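Local coordinates for protein homoserine dehydrogenase (Thermoplasma acidophilum, PDB 3ING) that binds NADPH and probably catalyses the NADP-dependent interconversion of L-aspartate semialdehyde and L-homoserine on the way to threonine and methionine, at residues P91-R94 with R98-S101; S119-K124 with I139-T144; D274-S279 with T296-D301. All coordinates share one frame; numbering follows the deposited sequence.

Contact 1: P91-R94 with R98-S101; sequences PASR and REYS. With NDP (NADPH dihydro-nicotinamide-adenine-dinucleotide phosphate), chain C.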
loop_
_atom_site.group_PDB
_atom_site.type_symbol
_atom_site.label_atom_id
_atom_site.label_comp_id
_atom_site.label_asym_id
_atom_site.label_seq_id
_atom_site.Cartn_x
_atom_site.Cartn_y
_atom_site.Cartn_z
ATOM N N PRO A 91 -20.659 16.691 3.268
ATOM C CA PRO A 91 -20.430 17.043 1.876
ATOM C C PRO A 91 -19.536 18.252 1.718
ATOM O O PRO A 91 -19.405 19.073 2.642
ATOM C CB PRO A 91 -21.853 17.390 1.374
ATOM C CG PRO A 91 -22.792 16.996 2.426
ATOM C CD PRO A 91 -22.032 16.995 3.677
ATOM N N ALA A 92 -18.953 18.391 0.531
ATOM C CA ALA A 92 -18.133 19.528 0.197
ATOM C C ALA A 92 -18.891 20.831 0.232
ATOM O O ALA A 92 -19.953 20.959 -0.349
ATOM C CB ALA A 92 -17.512 19.337 -1.199
ATOM N N SER A 93 -18.338 21.808 0.941
ATOM C CA SER A 93 -18.787 23.210 0.833
ATOM C C SER A 93 -18.130 23.836 -0.394
ATOM O O SER A 93 -17.154 23.290 -0.942
ATOM C CB SER A 93 -18.379 24.003 2.050
ATOM O OG SER A 93 -16.989 24.226 2.045
ATOM N N ARG A 94 -18.607 25.016 -0.802
ATOM C CA ARG A 94 -18.080 25.644 -2.020
ATOM C C ARG A 94 -16.650 26.193 -1.859
ATOM O O ARG A 94 -15.904 26.255 -2.826
ATOM C CB ARG A 94 -18.999 26.804 -2.432
ATOM C CG ARG A 94 -20.470 26.447 -2.664
ATOM C CD ARG A 94 -20.666 25.394 -3.740
ATOM N NE ARG A 94 -20.458 24.019 -3.261
ATOM C CZ ARG A 94 -20.233 22.964 -4.047
ATOM N NH1 ARG A 94 -20.178 23.102 -5.364
ATOM N NH2 ARG A 94 -20.031 21.773 -3.503
ATOM N N ARG A 98 -16.114 26.117 6.074
ATOM C CA ARG A 98 -16.811 25.340 7.082
ATOM C C ARG A 98 -15.925 24.191 7.623
ATOM O O ARG A 98 -15.845 23.950 8.842
ATOM C CB ARG A 98 -18.125 24.783 6.494
ATOM C CG ARG A 98 -18.934 23.989 7.513
ATOM C CD ARG A 98 -20.240 23.392 6.968
ATOM N NE ARG A 98 -20.015 22.469 5.859
ATOM C CZ ARG A 98 -19.514 21.232 5.998
ATOM N NH1 ARG A 98 -19.143 20.738 7.183
ATOM N NH2 ARG A 98 -19.351 20.489 4.933
ATOM N N GLU A 99 -15.232 23.528 6.711
ATOM C CA GLU A 99 -14.361 22.416 7.033
ATOM C C GLU A 99 -13.138 22.890 7.819
ATOM O O GLU A 99 -12.754 22.290 8.834
ATOM C CB GLU A 99 -13.949 21.720 5.749
ATOM C CG GLU A 99 -15.105 20.988 4.986
ATOM C CD GLU A 99 -15.907 21.821 3.976
ATOM O OE1 GLU A 99 -15.803 23.068 3.990
ATOM O OE2 GLU A 99 -16.706 21.201 3.194
ATOM N N TYR A 100 -12.508 23.964 7.340
ATOM C CA TYR A 100 -11.411 24.551 8.079
ATOM C C TYR A 100 -11.831 24.869 9.519
ATOM O O TYR A 100 -11.105 24.571 10.451
ATOM C CB TYR A 100 -10.856 25.810 7.392
ATOM C CG TYR A 100 -10.098 26.735 8.333
ATOM C CD1 TYR A 100 -8.861 26.372 8.864
ATOM C CD2 TYR A 100 -10.626 27.951 8.699
ATOM C CE1 TYR A 100 -8.170 27.239 9.737
ATOM C CE2 TYR A 100 -9.957 28.808 9.588
ATOM C CZ TYR A 100 -8.730 28.437 10.081
ATOM O OH TYR A 100 -8.052 29.268 10.937
ATOM N N SER A 101 -12.990 25.490 9.689
ATOM C CA SER A 101 -13.476 25.850 10.982
ATOM C C SER A 101 -13.675 24.612 11.859
ATOM O O SER A 101 -13.324 24.601 13.035
ATOM C CB SER A 101 -14.784 26.637 10.836
ATOM O OG SER A 101 -14.573 27.837 10.097
HETATM P PA NDP C . -24.104 12.177 1.687
HETATM O O1A NDP C . -24.692 10.856 1.398
HETATM O O2A NDP C . -24.789 13.351 1.097
HETATM O O5B NDP C . -24.033 12.421 3.277
HETATM C C5B NDP C . -23.635 13.625 3.901
HETATM C C4B NDP C . -23.933 13.569 5.392
HETATM O O4B NDP C . -23.639 14.789 6.022
HETATM C C3B NDP C . -25.428 13.359 5.671
HETATM O O3B NDP C . -25.625 12.739 6.932
HETATM C C2B NDP C . -25.955 14.754 5.703
HETATM O O2B NDP C . -27.150 14.905 6.417
HETATM C C1B NDP C . -24.840 15.419 6.464
HETATM N N9A NDP C . -24.717 16.856 6.255
HETATM C C8A NDP C . -25.004 17.632 5.166
HETATM N N7A NDP C . -24.643 18.919 5.467
HETATM C C5A NDP C . -24.141 18.938 6.710
HETATM C C6A NDP C . -23.664 19.990 7.465
HETATM N N6A NDP C . -23.360 21.150 6.888
HETATM N N1A NDP C . -23.215 19.670 8.696
HETATM C C2A NDP C . -23.267 18.396 9.222
HETATM N N3A NDP C . -23.736 17.328 8.479
HETATM C C4A NDP C . -24.163 17.652 7.224
HETATM O O3 NDP C . -22.559 12.193 1.245
HETATM P PN NDP C . -21.597 10.914 1.090
HETATM O O1N NDP C . -21.866 10.257 -0.225
HETATM O O2N NDP C . -21.708 10.129 2.358
HETATM O O5D NDP C . -20.122 11.584 0.984
HETATM C C5D NDP C . -19.639 12.173 2.192
HETATM C C4D NDP C . -18.265 12.782 1.932
HETATM O O4D NDP C . -17.408 11.741 1.521
HETATM C C3D NDP C . -18.241 13.795 0.820
HETATM O O3D NDP C . -17.475 14.963 1.140
HETATM C C2D NDP C . -17.666 13.038 -0.362
HETATM O O2D NDP C . -17.010 13.871 -1.279
HETATM C C1D NDP C . -16.718 12.088 0.330
HETATM N N1N NDP C . -16.379 10.918 -0.461
HETATM C C2N NDP C . -17.379 10.099 -0.916
HETATM C C3N NDP C . -17.141 9.075 -1.821
HETATM C C7N NDP C . -18.243 8.142 -2.153
HETATM O O7N NDP C . -17.881 6.832 -2.374
HETATM N N7N NDP C . -19.518 8.506 -2.117
HETATM C C4N NDP C . -15.723 8.583 -2.088
HETATM C C5N NDP C . -14.706 9.529 -1.511
HETATM C C6N NDP C . -15.064 10.620 -0.723
HETATM P P2B NDP C . -28.469 14.042 6.126
HETATM O O1X NDP C . -29.455 14.775 6.994
HETATM O O2X NDP C . -28.258 12.520 6.377
HETATM O O3X NDP C . -28.729 14.265 4.669
#
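Glu99 OE2 is gripped from the loop by the backbone of Ser93, whose N donates to it at 2.8 Å along a fairly straight path (159°), while Asn117 binds the same oxygen from outside the two segments. The second carboxylate oxygen, Glu99 OE1, accepts from Ser93 OG at 2.6 Å. Both bonds use syn lone pairs, and the two carboxylate oxygens hold N and OG of the same serine; the bend at chi2 (88°) turns the carboxylate back from the helix toward the loop. A third influence on Glu99 OE2 is the charge of Arg98 NH2, 3.2 Å away, though that oxygen lies well out of the guanidinium plane and receives no N-H. Arg98 instead bonds Thr90, and its guanidinium lies between Glu99 CD over one face and N6A of the NADPH adenine over the other. An alanine in place of Glu99 is likely to leave Ser93 N without its acceptor, Ser93 OG short of one partner and Arg98 without a nearby negative charge. Pro91 CD packs 3.4 Å from C8A of the same adenine. The loop after strand 85-88, tied here to the start of helix 97-108, lines the adenine end of the NADPH site in the Rossmann-type domain.

Contact 2: S119-K124 with I139-T144; sequences SGLANK and IRYEAT. With NA (sodium ion), chain B.
Leu121, on the first turns of helix 119-135, reaches across to Ile139, Tyr141 and Thr144 and so joins the helix of a beta-alpha-beta unit (strand 112-115, helix 119-135, strand 139-140) of the Rossmann-type domain to the strand that ends it and the turn that follows. Its CB points toward segment 139-144 without coming near it, and CG serves as the fork from which the two methyls part. With CG anti to the carbonyl carbon (chi1 -66°) and CD1 carried straight on by an extended chi2 (172°), CD1 is the leading tip. Leu121 CD1 comes within 3.5 Å of Tyr141 CB and lies almost as near to CG and CD2 of that tyrosine, meeting the root of the ring obliquely, and the two side chains cross at about a right angle. The same methyl, Leu121 CD1, grazes Thr144 CG2 at 4.5 Å. The other branch, Leu121 CD2, turns toward the start of the strand and meets Ile139 CD1 at 4.3 Å, a looser methyl-to-methyl contact. No hydrogen bond spans the two segments; Ile220 of helix 212-226 and Thr115 of strand 112-115 also pack against Leu121, Tyr141 and Thr144. The phenol leaves the patch to bond His224 through OH. Past Tyr141 the chain reaches the sodium site: Glu142 gives the ion both its backbone O, at 2.7 Å, and its carboxylate OE2, at 2.8 Å, and the carbonyls of Val145, Ala146 and Val149 complete the site. One residue before Glu142, Tyr141 O accepts two donors from Thr144, the backbone N at 3.0 Å and OG1 at 2.7 Å, the latter lying in the carbonyl plane.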
loop_
_atom_site.group_PDB
_atom_site.type_symbol
_atom_site.label_atom_id
_atom_site.label_comp_id
_atom_site.label_asym_id
_atom_site.label_seq_id
_atom_site.Cartn_x
_atom_site.Cartn_y
_atom_site.Cartn_z
ATOM N N SER A 119 -13.124 19.257 0.326
ATOM C CA SER A 119 -13.201 20.720 0.086
ATOM C C SER A 119 -12.319 21.562 1.007
ATOM O O SER A 119 -11.737 22.564 0.593
ATOM C CB SER A 119 -14.640 21.177 0.232
ATOM O OG SER A 119 -14.769 22.546 -0.107
ATOM N N GLY A 120 -12.245 21.184 2.273
ATOM C CA GLY A 120 -11.372 21.899 3.210
ATOM C C GLY A 120 -9.941 21.863 2.738
ATOM O O GLY A 120 -9.334 22.875 2.565
ATOM N N LEU A 121 -9.419 20.662 2.467
ATOM C CA LEU A 121 -8.041 20.517 2.032
ATOM C C LEU A 121 -7.788 21.099 0.661
ATOM O O LEU A 121 -6.701 21.569 0.387
ATOM C CB LEU A 121 -7.649 19.031 2.046
ATOM C CG LEU A 121 -7.616 18.372 3.430
ATOM C CD1 LEU A 121 -7.410 16.864 3.330
ATOM C CD2 LEU A 121 -6.548 19.049 4.332
ATOM N N ALA A 122 -8.782 21.076 -0.214
ATOM C CA ALA A 122 -8.595 21.607 -1.575
ATOM C C ALA A 122 -8.568 23.151 -1.642
ATOM O O ALA A 122 -7.961 23.723 -2.540
ATOM C CB ALA A 122 -9.668 21.032 -2.533
ATOM N N ASN A 123 -9.192 23.793 -0.660
ATOM C CA ASN A 123 -9.332 25.231 -0.604
ATOM C C ASN A 123 -8.497 25.918 0.462
ATOM O O ASN A 123 -8.070 27.064 0.280
ATOM C CB ASN A 123 -10.815 25.560 -0.352
ATOM C CG ASN A 123 -11.697 25.260 -1.555
ATOM O OD1 ASN A 123 -11.587 25.928 -2.567
ATOM N ND2 ASN A 123 -12.597 24.299 -1.430
ATOM N N LYS A 124 -8.272 25.235 1.578
ATOM C CA LYS A 124 -7.705 25.831 2.777
ATOM C C LYS A 124 -6.555 24.993 3.379
ATOM O O LYS A 124 -6.375 24.941 4.600
ATOM C CB LYS A 124 -8.819 26.013 3.822
ATOM C CG LYS A 124 -10.021 26.885 3.385
ATOM C CD LYS A 124 -10.191 28.167 4.139
ATOM C CE LYS A 124 -8.890 28.861 4.457
ATOM N NZ LYS A 124 -8.982 30.326 4.450
ATOM N N ILE A 139 -3.887 15.319 10.710
ATOM C CA ILE A 139 -5.026 15.061 9.887
ATOM C C ILE A 139 -4.677 14.013 8.860
ATOM O O ILE A 139 -3.606 14.072 8.227
ATOM C CB ILE A 139 -5.557 16.369 9.195
ATOM C CG1 ILE A 139 -6.795 16.045 8.360
ATOM C CG2 ILE A 139 -4.429 17.111 8.383
ATOM C CD1 ILE A 139 -7.692 17.275 8.026
ATOM N N ARG A 140 -5.571 13.030 8.702
ATOM C CA ARG A 140 -5.440 12.038 7.641
ATOM C C ARG A 140 -6.662 12.112 6.730
ATOM O O ARG A 140 -7.752 12.563 7.131
ATOM C CB ARG A 140 -5.190 10.614 8.184
ATOM C CG ARG A 140 -3.889 10.447 8.962
ATOM C CD ARG A 140 -3.595 8.919 9.240
ATOM N NE ARG A 140 -3.306 8.239 7.982
ATOM C CZ ARG A 140 -2.097 8.201 7.397
ATOM N NH1 ARG A 140 -1.064 8.766 7.961
ATOM N NH2 ARG A 140 -1.930 7.581 6.228
ATOM N N TYR A 141 -6.440 11.717 5.478
ATOM C CA TYR A 141 -7.368 11.979 4.375
ATOM C C TYR A 141 -7.354 10.929 3.268
ATOM O O TYR A 141 -7.571 11.217 2.091
ATOM C CB TYR A 141 -7.111 13.406 3.874
ATOM C CG TYR A 141 -5.639 13.784 3.685
ATOM C CD1 TYR A 141 -4.976 13.481 2.504
ATOM C CD2 TYR A 141 -4.932 14.455 4.670
ATOM C CE1 TYR A 141 -3.637 13.828 2.311
ATOM C CE2 TYR A 141 -3.591 14.816 4.475
ATOM C CZ TYR A 141 -2.949 14.481 3.300
ATOM O OH TYR A 141 -1.617 14.823 3.094
ATOM N N GLU A 142 -7.170 9.675 3.665
ATOM C CA GLU A 142 -7.184 8.592 2.704
ATOM C C GLU A 142 -8.371 8.618 1.752
ATOM O O GLU A 142 -8.216 8.476 0.547
ATOM C CB GLU A 142 -7.200 7.245 3.413
ATOM C CG GLU A 142 -6.982 6.074 2.438
ATOM C CD GLU A 142 -5.605 6.153 1.802
ATOM O OE1 GLU A 142 -4.624 6.135 2.557
ATOM O OE2 GLU A 142 -5.526 6.275 0.565
ATOM N N ALA A 143 -9.563 8.746 2.298
ATOM C CA ALA A 143 -10.790 8.708 1.511
ATOM C C ALA A 143 -11.000 9.880 0.564
ATOM O O ALA A 143 -11.869 9.808 -0.290
ATOM C CB ALA A 143 -12.007 8.583 2.470
ATOM N N THR A 144 -10.222 10.961 0.702
ATOM C CA THR A 144 -10.400 12.139 -0.132
ATOM C C THR A 144 -9.908 11.956 -1.576
ATOM O O THR A 144 -10.330 12.706 -2.408
ATOM C CB THR A 144 -9.684 13.375 0.441
ATOM O OG1 THR A 144 -8.250 13.148 0.405
ATOM C CG2 THR A 144 -10.195 13.671 1.871
HETATM NA NA NA B . -7.735 6.536 -1.204
#

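Contact 3: D274-S279 with T296-D301; sequences DDFLMS and TVNVSD
Phe276 lies flat against Asn298, its ring and the amide plane only 18° apart, the two side chains running past each other in opposite directions. The root of the asparagine makes the closest approach: Asn298 CB stands 3.3 Å from the Phe276 ring centroid and 7° off its normal, a CH-pi contact over the middle of the face, while the amide carbon drifts toward the Phe276 CG and CD1 end. On the opposite face Ser279 OG sits near the rim, and at the edge Val299 O lies 3.9 Å from Phe276 CE2. CG of Phe276 is anti to the backbone N (chi1 170°), which sends the ring out of the turn and across to strand 296-301. That turn is tied internally: Asp275 OD1 accepts from Leu277 N at 2.9 Å, an Asx turn, and Phe276 O takes both N and OG of Ser279. Beside the ring a water bridges the segments, water to Ser279 OG 2.7 Å (the water donating) and water to Ser300 OG 2.6 Å. The asparagine amide bonds Gln288 through OD1 and, through ND2, Ser300 OG of the second subunit, a bond returned between Ser300 OG here and Asn298 ND2 there; the two strands pair antiparallel and extend the sheet. Phe276 of that subunit also packs on Phe276. Asn298 thus offers its CB to the ring and its amide to two polar partners, so the stacked amide probably has little freedom to flip.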
loop_
_atom_site.group_PDB
_atom_site.type_symbol
_atom_site.label_atom_id
_atom_site.label_comp_id
_atom_site.label_asym_id
_atom_site.label_seq_id
_atom_site.Cartn_x
_atom_site.Cartn_y
_atom_site.Cartn_z
ATOM N N ASP A 274 -2.265 -0.625 -23.823
ATOM C CA ASP A 274 -1.349 -1.175 -22.823
ATOM C C ASP A 274 -1.115 -0.288 -21.589
ATOM O O ASP A 274 -0.287 -0.604 -20.746
ATOM C CB ASP A 274 -0.023 -1.510 -23.502
ATOM C CG ASP A 274 -0.209 -2.496 -24.645
ATOM O OD1 ASP A 274 -0.895 -3.528 -24.418
ATOM O OD2 ASP A 274 0.305 -2.234 -25.766
ATOM N N ASP A 275 -1.860 0.800 -21.469
ATOM C CA ASP A 275 -1.765 1.674 -20.309
ATOM C C ASP A 275 -2.319 0.939 -19.101
ATOM O O ASP A 275 -3.376 0.346 -19.213
ATOM C CB ASP A 275 -2.618 2.904 -20.602
ATOM C CG ASP A 275 -2.420 4.039 -19.604
ATOM O OD1 ASP A 275 -2.367 3.796 -18.379
ATOM O OD2 ASP A 275 -2.356 5.194 -20.079
ATOM N N PHE A 276 -1.671 1.002 -17.940
ATOM C CA PHE A 276 -2.219 0.324 -16.743
ATOM C C PHE A 276 -3.630 0.784 -16.437
ATOM O O PHE A 276 -4.477 0.021 -15.996
ATOM C CB PHE A 276 -1.365 0.554 -15.497
ATOM C CG PHE A 276 -2.025 0.084 -14.218
ATOM C CD1 PHE A 276 -2.116 -1.264 -13.938
ATOM C CD2 PHE A 276 -2.595 0.983 -13.332
ATOM C CE1 PHE A 276 -2.771 -1.722 -12.811
ATOM C CE2 PHE A 276 -3.231 0.547 -12.200
ATOM C CZ PHE A 276 -3.308 -0.824 -11.923
ATOM N N LEU A 277 -3.890 2.044 -16.702
ATOM C CA LEU A 277 -5.178 2.618 -16.323
ATOM C C LEU A 277 -6.323 2.005 -17.101
ATOM O O LEU A 277 -7.491 2.089 -16.683
ATOM C CB LEU A 277 -5.155 4.152 -16.472
ATOM C CG LEU A 277 -4.196 4.917 -15.556
ATOM C CD1 LEU A 277 -4.324 6.476 -15.766
ATOM C CD2 LEU A 277 -4.424 4.473 -14.093
HETATM N N MSE A 278 -6.016 1.426 -18.252
HETATM C CA MSE A 278 -7.032 0.728 -19.016
HETATM C C MSE A 278 -7.369 -0.626 -18.398
HETATM O O MSE A 278 -8.342 -1.238 -18.814
HETATM C CB MSE A 278 -6.577 0.550 -20.478
HETATM C CG MSE A 278 -6.675 1.855 -21.276
HETATM SE SE MSE A 278 -8.506 2.490 -21.532
HETATM C CE MSE A 278 -8.992 1.069 -22.640
ATOM N N SER A 279 -6.613 -1.083 -17.383
ATOM C CA SER A 279 -6.962 -2.337 -16.720
ATOM C C SER A 279 -8.078 -2.108 -15.691
ATOM O O SER A 279 -8.655 -3.055 -15.187
ATOM C CB SER A 279 -5.770 -2.969 -15.984
ATOM O OG SER A 279 -5.465 -2.278 -14.765
ATOM N N THR A 296 7.901 1.595 -10.395
ATOM C CA THR A 296 6.626 2.171 -10.743
ATOM C C THR A 296 5.576 1.201 -10.271
ATOM O O THR A 296 5.526 0.037 -10.711
ATOM C CB THR A 296 6.483 2.447 -12.253
ATOM O OG1 THR A 296 7.429 3.440 -12.605
ATOM C CG2 THR A 296 5.050 2.939 -12.642
ATOM N N VAL A 297 4.743 1.710 -9.377
ATOM C CA VAL A 297 3.760 0.918 -8.674
ATOM C C VAL A 297 2.364 1.251 -9.135
ATOM O O VAL A 297 2.014 2.427 -9.284
ATOM C CB VAL A 297 3.875 1.098 -7.113
ATOM C CG1 VAL A 297 2.750 0.327 -6.410
ATOM C CG2 VAL A 297 5.277 0.646 -6.606
ATOM N N ASN A 298 1.577 0.203 -9.386
ATOM C CA ASN A 298 0.204 0.328 -9.821
ATOM C C ASN A 298 -0.742 -0.188 -8.745
ATOM O O ASN A 298 -0.517 -1.238 -8.192
ATOM C CB ASN A 298 -0.042 -0.447 -11.117
ATOM C CG ASN A 298 1.081 -0.280 -12.126
ATOM O OD1 ASN A 298 1.438 0.841 -12.489
ATOM N ND2 ASN A 298 1.635 -1.406 -12.597
ATOM N N VAL A 299 -1.843 0.522 -8.519
ATOM C CA VAL A 299 -2.785 0.163 -7.440
ATOM C C VAL A 299 -4.170 0.467 -7.959
ATOM O O VAL A 299 -4.388 1.517 -8.586
ATOM C CB VAL A 299 -2.538 0.939 -6.144
ATOM C CG1 VAL A 299 -3.489 0.442 -5.008
ATOM C CG2 VAL A 299 -1.055 0.873 -5.700
ATOM N N SER A 300 -5.073 -0.472 -7.786
ATOM C CA SER A 300 -6.456 -0.279 -8.202
ATOM C C SER A 300 -7.394 -1.114 -7.338
ATOM O O SER A 300 -6.960 -1.856 -6.461
ATOM C CB SER A 300 -6.614 -0.627 -9.685
ATOM O OG SER A 300 -6.393 -1.988 -9.943
ATOM N N ASP A 301 -8.697 -0.990 -7.579
ATOM C CA ASP A 301 -9.637 -1.910 -6.968
ATOM C C ASP A 301 -10.685 -2.341 -7.970
ATOM O O ASP A 301 -10.727 -1.839 -9.088
ATOM C CB ASP A 301 -10.280 -1.350 -5.676
ATOM C CG ASP A 301 -11.090 -0.090 -5.889
ATOM O OD1 ASP A 301 -11.275 0.346 -7.033
ATOM O OD2 ASP A 301 -11.479 0.498 -4.855
HETATM O O HOH W 1 -6.745 -2.710 -12.435
#

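Overall arrangement
Contacts 1 and 2 belong to the nucleotide-binding domain and touch directly: Ser119 OG, at the start of the helix in contact 2, probably donates a hydrogen bond to Ser93 O of contact 1, and Glu99 packs on Gly120. Contact 1 lies nearer the surface and works by charge and hydrogen bonds beside the cofactor. Contact 2, its centre about 7 Å from that of the chain, is partly buried and wholly apolar across its segments, though it adjoins the sodium site. Contact 3 is buried but peripheral, its centre about 32 Å from that of contact 1, in the other family region; a ring-to-amide stack with a CH-pi contact and a bridging water serve there at the subunit interface, away from the annotated sites.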